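PDB 4LDF: GCN5 like acetylase + bromodomain from Cryptosporidium parvum, which probably acetylates histone H3 as a GCN5-type acetyltransferase in the nucleus, this part being the bromodomain, a module that as a family recognises acetyl-lysine. Local coordinates for residues V10-S13 with M14-I18; E52-D55 with I56-K60. One frame throughout, in Å; residues are numbered along the deposited sequence.

Both contacts are helix N-caps in an all-helical bromodomain, with centres about 18 Å apart, but they hold different helices. Interaction 1 begins helix 14-27 at the surface, its centre about 17 Å from that of the chain; interaction 2 begins helix 56-64 only about 6 Å from that centre and is partly buried. The chemistry follows the place. At residues 10-18 a neutral serine makes a weak capping bond, with a water bridge and a glutamine amide as separate ties nearby. At residues 52-60 a buried aspartate holds a backbone N-H and a threonine hydroxyl at once, with a methionine closing one side.

Interaction 1: V10-S13 with M14-I18; sequences VDLS and MNDQI
Ser13 caps the first turn of helix 14-27, in a local contact at the exposed start of that helix, on the surface of the helical bundle. Its OG accepts a weak bond from Asp16 N at 3.4 Å. The hydroxyl is placed for this by a chi1 of 64°, which sets OG between the backbone N and the carbonyl carbon; serine suits the position because its short arm bends back to the helix mouth. The first hydrogen bond of the helix is firmer: Gln17 N reaches Ser13 O at 2.9 Å.

A longer side chain reaches back to the residue before the cap. Gln17 NE2 donates to Leu12 O at 3.0 Å, from above the carbonyl plane and with a bent N-H angle of 136°, while its CG lies 3.9 Å from Leu12 CB. On another flank Leu12 CD2 meets Asp16 CB at 4.0 Å, the two side chains crossing at about a right angle. The carboxylate of Asp16 reaches the cap through water 1, which donates to Asp16 OD2 at 2.7 Å and accepts from Ser13 N. An acidic group beside a helix N-terminus probably also suits the helix dipole.

Around this turn the loops close in: Met14 packs on Tyr68 and Ile113, Asn15 ND2 bonds Tyr68 O, and Gln17 OE1 takes Gln114 N, tying the start of helix 14-27 to the chain beyond helix 93-110.

Interaction 2: E52-D55 with I56-K60; sequences EPTD and IQTMK
Asp55 and Thr58 form the tight part of this local contact, the N-cap of helix 56-64. The two carboxylate oxygens divide the work. Asp55 OD1 accepts from Thr58 N at 3.0 Å, met from above the carboxylate plane, and OD2 takes the Thr58 OG1 hydroxyl at 2.6 Å on its syn side, 33° out of that plane. Two bonds to one residue restrain the carboxylate's rotation, and aspartate fits because its short, two-pronged end serves main chain and side chain together. Thr58 supplies its hydroxyl by turning OG1 beside its own backbone N (chi1 -64°), while CG2 approaches Thr54 OG1 at 4.0 Å.

The backbone closes the turn with Met59 N to Asp55 O at 3.1 Å. Flexible and bent at chi3, the Met59 side chain curls back until CE lies 3.5 Å from that same oxygen; its CG also comes within 3.7 Å of Thr54 OG1, a hydroxyl hydrogen-bonded to Glu77.

Gln57 marks the looser, more open side: its CB touches Asp55 OD1 at 3.3 Å, but its extended chain carries the amide outward, a fitting place for a polar residue, although Pro37 of a neighbouring loop touches both Gln57 and Asp55.

Inward, by contrast, buried Ile56 and Met59 face helix 14-27 at Leu25 and Leu22, and Met59 also packs on Phe74 and Met81 of helix 71-88, so the first turn of helix 56-64 packs against both helices.

Interaction 1: V10-S13 with M14-I18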
ATOM      1  N   VAL A  10      -6.645 -18.543 -16.892  1.00 48.68           N
ATOM      2  CA  VAL A  10      -6.057 -17.355 -16.277  1.00 47.43           C
ATOM      3  C   VAL A  10      -4.652 -17.667 -15.722  1.00 47.84           C
ATOM      4  O   VAL A  10      -4.503 -18.563 -14.884  1.00 47.70           O
ATOM      5  CB  VAL A  10      -6.998 -16.754 -15.203  1.00 51.28           C
ATOM      6  N   ASP A  11      -3.627 -16.940 -16.216  1.00 41.04           N
ATOM      7  CA  ASP A  11      -2.233 -17.118 -15.803  1.00 38.87           C
ATOM      8  C   ASP A  11      -1.613 -15.781 -15.377  1.00 38.72           C
ATOM      9  O   ASP A  11      -1.487 -14.861 -16.198  1.00 39.00           O
ATOM     10  CB  ASP A  11      -1.409 -17.784 -16.920  1.00 40.03           C
ATOM     11  CG  ASP A  11       0.081 -17.825 -16.640  1.00 45.91           C
ATOM     12  OD1 ASP A  11       0.498 -18.605 -15.747  1.00 45.02           O
ATOM     13  OD2 ASP A  11       0.828 -17.059 -17.296  1.00 47.15           O
ATOM     14  N   LEU A  12      -1.201 -15.692 -14.102  1.00 29.95           N
ATOM     15  CA  LEU A  12      -0.640 -14.465 -13.554  1.00 27.73           C
ATOM     16  C   LEU A  12       0.642 -14.703 -12.777  1.00 26.56           C
ATOM     17  O   LEU A  12       0.650 -15.464 -11.809  1.00 24.08           O
ATOM     18  CB  LEU A  12      -1.658 -13.758 -12.633  1.00 28.14           C
ATOM     19  CG  LEU A  12      -3.016 -13.339 -13.200  1.00 33.62           C
ATOM     20  CD1 LEU A  12      -3.950 -12.915 -12.076  1.00 34.40           C
ATOM     21  CD2 LEU A  12      -2.877 -12.236 -14.231  1.00 36.90           C
ATOM     22  N   SER A  13       1.708 -13.978 -13.158  1.00 20.82           N
ATOM     23  CA  SER A  13       2.999 -14.008 -12.471  1.00 19.78           C
ATOM     24  C   SER A  13       2.829 -13.340 -11.101  1.00 22.50           C
ATOM     25  O   SER A  13       1.813 -12.687 -10.866  1.00 21.64           O
ATOM     26  CB  SER A  13       4.039 -13.247 -13.288  1.00 22.01           C
ATOM     27  OG  SER A  13       3.664 -11.881 -13.361  1.00 27.57           O
ATOM     28  N   MET A  14       3.805 -13.503 -10.203  1.00 19.30           N
ATOM     29  CA  MET A  14       3.758 -12.913  -8.862  1.00 18.85           C
ATOM     30  C   MET A  14       3.461 -11.418  -8.901  1.00 22.44           C
ATOM     31  O   MET A  14       2.592 -10.943  -8.158  1.00 22.21           O
ATOM     32  CB  MET A  14       5.072 -13.162  -8.121  1.00 20.56           C
ATOM     33  CG  MET A  14       5.030 -12.681  -6.688  1.00 23.27           C
ATOM     34  SD  MET A  14       6.621 -12.772  -5.900  1.00 26.22           S
ATOM     35  CE  MET A  14       7.371 -11.304  -6.556  1.00 23.77           C
ATOM     36  N   ASN A  15       4.200 -10.685  -9.759  1.00 20.64           N
ATOM     37  CA  ASN A  15       4.073  -9.245  -9.956  1.00 20.72           C
ATOM     38  C   ASN A  15       2.687  -8.841 -10.453  1.00 24.37           C
ATOM     39  O   ASN A  15       2.158  -7.824  -9.993  1.00 24.31           O
ATOM     40  CB  ASN A  15       5.198  -8.714 -10.841  1.00 22.48           C
ATOM     41  CG  ASN A  15       6.430  -8.408 -10.037  1.00 33.22           C
ATOM     42  OD1 ASN A  15       6.531  -7.360  -9.400  1.00 26.98           O
ATOM     43  ND2 ASN A  15       7.377  -9.329 -10.005  1.00 22.81           N
ATOM     44  N   ASP A  16       2.064  -9.656 -11.332  1.00 20.78           N
ATOM     45  CA  ASP A  16       0.694  -9.379 -11.785  1.00 20.75           C
ATOM     46  C   ASP A  16      -0.306  -9.667 -10.670  1.00 22.89           C
ATOM     47  O   ASP A  16      -1.334  -9.000 -10.584  1.00 22.84           O
ATOM     48  CB  ASP A  16       0.338 -10.166 -13.056  1.00 23.88           C
ATOM     49  CG  ASP A  16       0.916  -9.584 -14.333  1.00 40.09           C
ATOM     50  OD1 ASP A  16       1.414  -8.436 -14.295  1.00 40.73           O
ATOM     51  OD2 ASP A  16       0.847 -10.264 -15.377  1.00 50.56           O
ATOM     52  N   GLN A  17      -0.018 -10.673  -9.825  1.00 18.15           N
ATOM     53  CA  GLN A  17      -0.892 -11.022  -8.702  1.00 18.00           C
ATOM     54  C   GLN A  17      -0.808  -9.904  -7.669  1.00 20.26           C
ATOM     55  O   GLN A  17      -1.800  -9.620  -6.999  1.00 21.01           O
ATOM     56  CB  GLN A  17      -0.445 -12.336  -8.047  1.00 19.12           C
ATOM     57  CG  GLN A  17      -0.751 -13.617  -8.816  1.00 20.63           C
ATOM     58  CD  GLN A  17       0.040 -14.733  -8.186  1.00 30.02           C
ATOM     59  OE1 GLN A  17      -0.210 -15.115  -7.061  1.00 25.50           O
ATOM     60  NE2 GLN A  17       1.069 -15.223  -8.851  1.00 33.80           N
ATOM     61  N   ILE A  18       0.395  -9.310  -7.505  1.00 16.05           N
ATOM     62  CA  ILE A  18       0.626  -8.173  -6.606  1.00 16.29           C
ATOM     63  C   ILE A  18      -0.200  -6.981  -7.136  1.00 18.92           C
ATOM     64  O   ILE A  18      -0.963  -6.382  -6.370  1.00 18.08           O
ATOM     65  CB  ILE A  18       2.139  -7.850  -6.429  1.00 19.29           C
ATOM     66  CG1 ILE A  18       2.803  -8.844  -5.457  1.00 19.53           C
ATOM     67  CG2 ILE A  18       2.368  -6.388  -5.947  1.00 19.96           C
ATOM     68  CD1 ILE A  18       4.315  -8.846  -5.514  1.00 15.74           C
TER
HETATM   69  O   HOH W   1       1.716 -12.721 -16.103  1.00 40.06           O

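Interaction 2: E52-D55 with I56-K60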
ATOM      1  N   GLU A  52      10.655   7.144   4.303  1.00 24.92           N
ATOM      2  CA  GLU A  52      10.521   6.027   3.365  1.00 24.61           C
ATOM      3  C   GLU A  52       9.043   5.984   2.943  1.00 27.85           C
ATOM      4  O   GLU A  52       8.316   5.049   3.307  1.00 27.45           O
ATOM      5  CB  GLU A  52      10.985   4.700   4.014  1.00 26.14           C
ATOM      6  CG  GLU A  52      12.486   4.612   4.258  1.00 35.84           C
ATOM      7  CD  GLU A  52      12.982   3.525   5.200  1.00 55.46           C
ATOM      8  OE1 GLU A  52      12.485   2.375   5.134  1.00 32.93           O
ATOM      9  OE2 GLU A  52      13.918   3.820   5.976  1.00 59.66           O
ATOM     10  N   PRO A  53       8.535   7.026   2.237  1.00 24.20           N
ATOM     11  CA  PRO A  53       7.123   6.990   1.841  1.00 23.26           C
ATOM     12  C   PRO A  53       6.868   5.972   0.732  1.00 22.59           C
ATOM     13  O   PRO A  53       7.792   5.564   0.019  1.00 22.10           O
ATOM     14  CB  PRO A  53       6.856   8.425   1.363  1.00 25.33           C
ATOM     15  CG  PRO A  53       8.150   8.888   0.840  1.00 30.11           C
ATOM     16  CD  PRO A  53       9.205   8.235   1.699  1.00 26.09           C
ATOM     17  N   THR A  54       5.607   5.564   0.611  1.00 16.65           N
ATOM     18  CA  THR A  54       5.099   4.686  -0.426  1.00 16.52           C
ATOM     19  C   THR A  54       3.605   4.914  -0.539  1.00 21.19           C
ATOM     20  O   THR A  54       3.014   5.563   0.328  1.00 20.46           O
ATOM     21  CB  THR A  54       5.550   3.213  -0.245  1.00 20.70           C
ATOM     22  OG1 THR A  54       5.260   2.512  -1.460  1.00 25.88           O
ATOM     23  CG2 THR A  54       4.876   2.522   0.935  1.00 20.06           C
ATOM     24  N   ASP A  55       2.995   4.372  -1.595  1.00 19.24           N
ATOM     25  CA  ASP A  55       1.573   4.520  -1.902  1.00 19.27           C
ATOM     26  C   ASP A  55       1.192   3.462  -2.938  1.00 21.50           C
ATOM     27  O   ASP A  55       2.071   2.774  -3.478  1.00 19.78           O
ATOM     28  CB  ASP A  55       1.286   5.937  -2.454  1.00 21.38           C
ATOM     29  CG  ASP A  55       2.112   6.255  -3.697  1.00 28.35           C
ATOM     30  OD1 ASP A  55       1.597   6.064  -4.808  1.00 27.04           O
ATOM     31  OD2 ASP A  55       3.285   6.667  -3.544  1.00 31.10           O
ATOM     32  N   ILE A  56      -0.114   3.339  -3.218  1.00 17.85           N
ATOM     33  CA  ILE A  56      -0.630   2.333  -4.163  1.00 17.18           C
ATOM     34  C   ILE A  56      -0.122   2.493  -5.597  1.00 23.25           C
ATOM     35  O   ILE A  56       0.209   1.484  -6.224  1.00 23.81           O
ATOM     36  CB  ILE A  56      -2.163   2.152  -4.047  1.00 19.74           C
ATOM     37  CG1 ILE A  56      -2.527   1.648  -2.623  1.00 19.87           C
ATOM     38  CG2 ILE A  56      -2.716   1.178  -5.148  1.00 21.69           C
ATOM     39  CD1 ILE A  56      -4.006   1.824  -2.184  1.00 20.29           C
ATOM     40  N   GLN A  57      -0.026   3.747  -6.097  1.00 20.05           N
ATOM     41  CA  GLN A  57       0.418   4.052  -7.455  1.00 20.28           C
ATOM     42  C   GLN A  57       1.893   3.653  -7.621  1.00 26.37           C
ATOM     43  O   GLN A  57       2.246   3.057  -8.643  1.00 28.54           O
ATOM     44  CB  GLN A  57       0.166   5.552  -7.757  1.00 21.16           C
ATOM     45  CG  GLN A  57       0.569   6.051  -9.135  1.00 38.41           C
ATOM     46  CD  GLN A  57       0.445   7.563  -9.201  1.00 52.80           C
ATOM     47  OE1 GLN A  57       1.404   8.308  -8.957  1.00 37.62           O
ATOM     48  NE2 GLN A  57      -0.759   8.050  -9.467  1.00 48.19           N
ATOM     49  N   THR A  58       2.732   3.929  -6.593  1.00 21.46           N
ATOM     50  CA  THR A  58       4.154   3.579  -6.564  1.00 20.70           C
ATOM     51  C   THR A  58       4.297   2.044  -6.620  1.00 23.66           C
ATOM     52  O   THR A  58       5.044   1.544  -7.456  1.00 23.12           O
ATOM     53  CB  THR A  58       4.845   4.213  -5.331  1.00 25.95           C
ATOM     54  OG1 THR A  58       4.803   5.635  -5.454  1.00 22.31           O
ATOM     55  CG2 THR A  58       6.294   3.749  -5.144  1.00 22.46           C
ATOM     56  N   MET A  59       3.578   1.311  -5.752  1.00 19.04           N
ATOM     57  CA  MET A  59       3.619  -0.156  -5.713  1.00 17.75           C
ATOM     58  C   MET A  59       3.061  -0.798  -6.991  1.00 21.52           C
ATOM     59  O   MET A  59       3.633  -1.781  -7.461  1.00 21.21           O
ATOM     60  CB  MET A  59       2.967  -0.701  -4.437  1.00 19.62           C
ATOM     61  CG  MET A  59       3.761  -0.359  -3.181  1.00 22.30           C
ATOM     62  SD  MET A  59       3.117  -1.006  -1.629  1.00 24.57           S
ATOM     63  CE  MET A  59       1.659  -0.022  -1.407  1.00 21.53           C
ATOM     64  N   LYS A  60       1.976  -0.220  -7.571  1.00 18.43           N
ATOM     65  CA  LYS A  60       1.368  -0.679  -8.835  1.00 16.90           C
ATOM     66  C   LYS A  60       2.369  -0.506  -9.971  1.00 19.90           C
ATOM     67  O   LYS A  60       2.448  -1.385 -10.828  1.00 18.87           O
ATOM     68  CB  LYS A  60       0.078   0.077  -9.157  1.00 17.57           C
ATOM     69  CG  LYS A  60      -1.178  -0.625  -8.663  1.00 25.21           C
ATOM     70  CD  LYS A  60      -2.421   0.145  -9.091  1.00 22.42           C
ATOM     71  CE  LYS A  60      -3.669  -0.648  -8.835  1.00 26.75           C
ATOM     72  NZ  LYS A  60      -4.887   0.014  -9.364  1.00 25.05           N
TER